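Local structure of lantibiotic dehydratase (Microbispora corallina, 5EHK) at residues P665-L677 against V680-R693. The protein probably catalyses the glutamyl-tRNA-dependent dehydration of serine and threonine residues in the precursor peptide of the lantibiotic NAI-107. Sequence-based numbering, arbitrary orientation.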
# COMPACT_ATOMS: atom_id res chain seq x y z
N PRO A 665 18.03 -5.08 -16.19
CA PRO A 665 17.89 -4.49 -17.52
C PRO A 665 17.56 -3.01 -17.49
O PRO A 665 17.21 -2.47 -16.45
CB PRO A 665 16.71 -5.25 -18.09
CG PRO A 665 16.84 -6.57 -17.50
CD PRO A 665 17.30 -6.35 -16.09
N TRP A 666 17.66 -2.37 -18.65
CA TRP A 666 17.31 -0.96 -18.81
C TRP A 666 15.83 -0.75 -18.44
O TRP A 666 14.94 -1.45 -18.94
CB TRP A 666 17.59 -0.51 -20.25
CG TRP A 666 17.13 0.88 -20.53
CD1 TRP A 666 15.93 1.26 -21.07
CD2 TRP A 666 17.85 2.09 -20.25
NE1 TRP A 666 15.87 2.63 -21.15
CE2 TRP A 666 17.03 3.16 -20.65
CE3 TRP A 666 19.11 2.36 -19.70
CZ2 TRP A 666 17.43 4.50 -20.51
CZ3 TRP A 666 19.51 3.69 -19.56
CH2 TRP A 666 18.67 4.74 -19.96
N ASP A 667 15.60 0.22 -17.56
CA ASP A 667 14.24 0.48 -17.07
C ASP A 667 13.64 1.80 -17.61
O ASP A 667 14.11 2.91 -17.29
CB ASP A 667 14.23 0.42 -15.54
CG ASP A 667 12.83 0.57 -14.95
OD1 ASP A 667 11.86 0.14 -15.60
OD2 ASP A 667 12.71 1.07 -13.82
N TRP A 668 12.62 1.66 -18.45
CA TRP A 668 11.97 2.80 -19.10
C TRP A 668 10.94 3.43 -18.18
O TRP A 668 10.52 4.57 -18.39
CB TRP A 668 11.31 2.40 -20.42
CG TRP A 668 12.19 2.55 -21.66
CD1 TRP A 668 12.51 1.57 -22.56
CD2 TRP A 668 12.82 3.75 -22.13
NE1 TRP A 668 13.30 2.09 -23.56
CE2 TRP A 668 13.51 3.43 -23.32
CE3 TRP A 668 12.87 5.07 -21.66
CZ2 TRP A 668 14.24 4.37 -24.05
CZ3 TRP A 668 13.60 6.00 -22.38
CH2 TRP A 668 14.27 5.65 -23.56
N GLY A 669 10.51 2.67 -17.17
CA GLY A 669 9.57 3.19 -16.19
C GLY A 669 8.23 3.52 -16.81
O GLY A 669 7.73 2.78 -17.66
N ALA A 670 7.64 4.62 -16.36
CA ALA A 670 6.34 5.07 -16.85
C ALA A 670 6.36 5.27 -18.36
O ALA A 670 5.34 5.08 -19.05
CB ALA A 670 5.94 6.36 -16.18
N LEU A 671 7.55 5.62 -18.88
CA LEU A 671 7.72 5.95 -20.28
C LEU A 671 7.45 4.77 -21.18
O LEU A 671 7.39 4.90 -22.38
CB LEU A 671 9.10 6.52 -20.56
CG LEU A 671 9.20 8.01 -20.24
CD1 LEU A 671 10.63 8.50 -20.18
CD2 LEU A 671 8.39 8.81 -21.27
N SER A 672 7.20 3.62 -20.58
CA SER A 672 6.94 2.41 -21.35
C SER A 672 5.62 2.51 -22.13
O SER A 672 5.35 1.69 -23.02
CB SER A 672 6.97 1.20 -20.42
OG SER A 672 5.92 0.31 -20.69
N GLU A 673 4.82 3.53 -21.82
CA GLU A 673 3.52 3.70 -22.46
C GLU A 673 3.62 4.37 -23.84
O GLU A 673 2.67 4.27 -24.64
CB GLU A 673 2.58 4.50 -21.57
CG GLU A 673 2.30 3.87 -20.21
CD GLU A 673 1.67 2.49 -20.32
OE1 GLU A 673 0.79 2.30 -21.19
OE2 GLU A 673 2.06 1.60 -19.52
N MET A 674 4.74 5.05 -24.10
CA MET A 674 4.95 5.74 -25.36
C MET A 674 4.82 4.75 -26.52
O MET A 674 5.14 3.57 -26.35
CB MET A 674 6.33 6.41 -25.37
CG MET A 674 6.53 7.50 -24.31
SD MET A 674 5.64 9.01 -24.72
CE MET A 674 6.11 9.12 -26.43
N PRO A 675 4.28 5.20 -27.66
CA PRO A 675 4.09 4.32 -28.83
C PRO A 675 5.43 3.92 -29.42
O PRO A 675 5.57 2.82 -29.96
CB PRO A 675 3.33 5.20 -29.83
CG PRO A 675 3.62 6.60 -29.41
CD PRO A 675 3.78 6.56 -27.91
N PHE A 676 6.41 4.81 -29.31
CA PHE A 676 7.76 4.46 -29.72
C PHE A 676 8.75 4.90 -28.69
O PHE A 676 8.69 6.03 -28.22
CB PHE A 676 8.15 5.06 -31.08
CG PHE A 676 9.60 4.87 -31.43
CD1 PHE A 676 10.07 3.62 -31.85
CD2 PHE A 676 10.50 5.92 -31.33
CE1 PHE A 676 11.41 3.43 -32.16
CE2 PHE A 676 11.84 5.74 -31.64
CZ PHE A 676 12.30 4.49 -32.04
N LEU A 677 9.66 3.99 -28.36
CA LEU A 677 10.83 4.25 -27.53
C LEU A 677 12.13 3.98 -28.29
O LEU A 677 12.34 2.89 -28.83
CB LEU A 677 10.79 3.40 -26.26
CG LEU A 677 9.81 3.85 -25.19
CD1 LEU A 677 9.70 2.75 -24.20
CD2 LEU A 677 10.26 5.16 -24.52
N VAL A 680 18.69 2.66 -26.92
CA VAL A 680 19.64 3.48 -26.16
C VAL A 680 21.06 2.95 -26.29
O VAL A 680 21.33 1.77 -26.02
CB VAL A 680 19.16 3.73 -24.70
CG1 VAL A 680 18.06 2.76 -24.33
CG2 VAL A 680 20.31 3.67 -23.71
N ARG A 681 21.96 3.81 -26.75
CA ARG A 681 23.33 3.39 -27.01
C ARG A 681 24.39 4.01 -26.10
O ARG A 681 24.41 5.22 -25.86
CB ARG A 681 23.68 3.59 -28.49
CG ARG A 681 24.99 2.93 -28.91
CD ARG A 681 24.97 2.64 -30.39
NE ARG A 681 24.93 3.86 -31.19
CZ ARG A 681 26.00 4.59 -31.50
NH1 ARG A 681 27.20 4.22 -31.07
NH2 ARG A 681 25.86 5.68 -32.23
N TYR A 682 25.24 3.14 -25.57
CA TYR A 682 26.37 3.52 -24.75
C TYR A 682 27.63 2.96 -25.39
O TYR A 682 27.81 1.74 -25.43
CB TYR A 682 26.17 2.96 -23.35
CG TYR A 682 27.26 3.28 -22.35
CD1 TYR A 682 27.46 4.58 -21.92
CD2 TYR A 682 28.03 2.27 -21.80
CE1 TYR A 682 28.44 4.87 -20.99
CE2 TYR A 682 29.01 2.55 -20.88
CZ TYR A 682 29.20 3.84 -20.47
OH TYR A 682 30.17 4.10 -19.54
N GLY A 683 28.49 3.83 -25.90
CA GLY A 683 29.56 3.41 -26.79
C GLY A 683 29.03 2.61 -27.97
O GLY A 683 28.28 3.13 -28.80
N ARG A 684 29.39 1.33 -28.01
CA ARG A 684 29.02 0.42 -29.09
C ARG A 684 27.86 -0.48 -28.67
O ARG A 684 27.42 -1.35 -29.44
CB ARG A 684 30.24 -0.42 -29.50
CG ARG A 684 31.36 0.47 -30.03
CD ARG A 684 32.57 -0.22 -30.62
NE ARG A 684 33.64 0.76 -30.73
CZ ARG A 684 34.83 0.65 -30.16
NH1 ARG A 684 35.12 -0.43 -29.45
NH2 ARG A 684 35.74 1.61 -30.31
N THR A 685 27.40 -0.29 -27.42
CA THR A 685 26.34 -1.13 -26.84
C THR A 685 24.93 -0.53 -26.80
O THR A 685 24.70 0.57 -26.29
CB THR A 685 26.68 -1.51 -25.38
OG1 THR A 685 27.97 -2.13 -25.31
CG2 THR A 685 25.66 -2.48 -24.85
N LEU A 686 23.98 -1.30 -27.32
CA LEU A 686 22.55 -1.03 -27.17
C LEU A 686 22.00 -1.66 -25.87
O LEU A 686 21.69 -2.85 -25.82
CB LEU A 686 21.78 -1.58 -28.38
CG LEU A 686 21.05 -0.56 -29.25
CD1 LEU A 686 22.04 0.39 -29.88
CD2 LEU A 686 20.21 -1.29 -30.31
N LEU A 687 21.93 -0.85 -24.82
CA LEU A 687 21.38 -1.30 -23.53
C LEU A 687 19.91 -1.72 -23.67
O LEU A 687 19.44 -2.61 -22.97
CB LEU A 687 21.48 -0.17 -22.50
CG LEU A 687 22.89 0.33 -22.22
CD1 LEU A 687 22.90 1.50 -21.24
CD2 LEU A 687 23.74 -0.82 -21.69
N ALA A 688 19.19 -1.09 -24.60
CA ALA A 688 17.81 -1.43 -24.89
C ALA A 688 17.59 -1.19 -26.37
O ALA A 688 18.08 -0.20 -26.91
CB ALA A 688 16.86 -0.56 -24.07
N ALA A 689 16.89 -2.12 -27.01
CA ALA A 689 16.56 -2.02 -28.43
C ALA A 689 15.45 -0.98 -28.68
O ALA A 689 14.75 -0.58 -27.75
CB ALA A 689 16.14 -3.39 -28.95
N PRO A 690 15.32 -0.51 -29.93
CA PRO A 690 14.20 0.39 -30.20
C PRO A 690 12.88 -0.36 -30.15
O PRO A 690 12.85 -1.58 -30.35
CB PRO A 690 14.49 0.93 -31.61
CG PRO A 690 15.94 0.71 -31.80
CD PRO A 690 16.23 -0.58 -31.08
N LEU A 691 11.80 0.38 -29.91
CA LEU A 691 10.56 -0.19 -29.40
C LEU A 691 9.25 0.42 -29.95
O LEU A 691 9.00 1.61 -29.77
CB LEU A 691 10.58 0.04 -27.92
CG LEU A 691 10.48 -1.24 -27.14
CD1 LEU A 691 10.79 -0.90 -25.69
CD2 LEU A 691 9.07 -1.75 -27.37
N TRP A 692 8.40 -0.41 -30.55
CA TRP A 692 7.11 0.07 -31.05
C TRP A 692 5.93 -0.63 -30.39
O TRP A 692 5.81 -1.86 -30.48
CB TRP A 692 7.00 -0.14 -32.57
CG TRP A 692 7.80 0.82 -33.38
CD1 TRP A 692 7.41 2.04 -33.81
CD2 TRP A 692 9.14 0.64 -33.85
NE1 TRP A 692 8.42 2.64 -34.52
CE2 TRP A 692 9.50 1.80 -34.55
CE3 TRP A 692 10.08 -0.40 -33.73
CZ2 TRP A 692 10.75 1.96 -35.14
CZ3 TRP A 692 11.31 -0.23 -34.31
CH2 TRP A 692 11.64 0.94 -35.01
N ARG A 693 5.04 0.11 -29.73
CA ARG A 693 3.83 -0.53 -29.21
C ARG A 693 2.91 -0.80 -30.37
O ARG A 693 3.06 -0.19 -31.41
CB ARG A 693 3.11 0.34 -28.19
CG ARG A 693 3.94 0.76 -26.99
CD ARG A 693 3.06 1.42 -25.93
NE ARG A 693 1.92 0.59 -25.56
CZ ARG A 693 1.70 0.16 -24.33
NH1 ARG A 693 2.51 0.53 -23.35
NH2 ARG A 693 0.66 -0.60 -24.08
O HOH W 1 2.05 -0.65 -20.56
O HOH W 2 7.30 1.79 -26.85
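F676 and L677 pair with W692 and L691 in the base of an antiparallel beta hairpin, strands 676-682 and 685-693, over which the preceding loop and short 3-10 turn fold back. L677 and L691 form the hydrogen-bonded pair: L677 N gives to L691 O and L691 N to L677 O, each at 2.8 Å. Past the non-hydrogen-bonded pair F676 and W692, R693 N gives to P675 O at 2.8 Å. In an antiparallel pair the directly opposed side chains share a face. L677 and L691 run side by side on one, against W668 of the loop; F676 and W692 share the other, with F676 CD1 over a face of the indole, 3.3 Å from W692 CE2, and the planes inclined at 40°. W692 NE1 is hydrogen-bonded to W721 O. At its far end the hairpin closes in a type II' turn, Y682 to T685, while the loop covers its middle: V680 CG1 lies over a face of W666, 3.9 Å from the centroid of the five-membered ring, and W668 is sandwiched between W666 and L677 CD2. The R693 chain, bent about its CG-CD bond (chi3 53°), brings NH1 within 3.1 Å of S672 O, in the guanidinium plane. E673 OE1, 3.3 Å from R693 NH1, makes a salt bridge well out of that plane, with no N-H pointing at it, while a water joins E673 OE2 to the same NH1; R693 NE forms a salt bridge with D695. Beyond P675 and M674, A467 of the second subunit packs against this end.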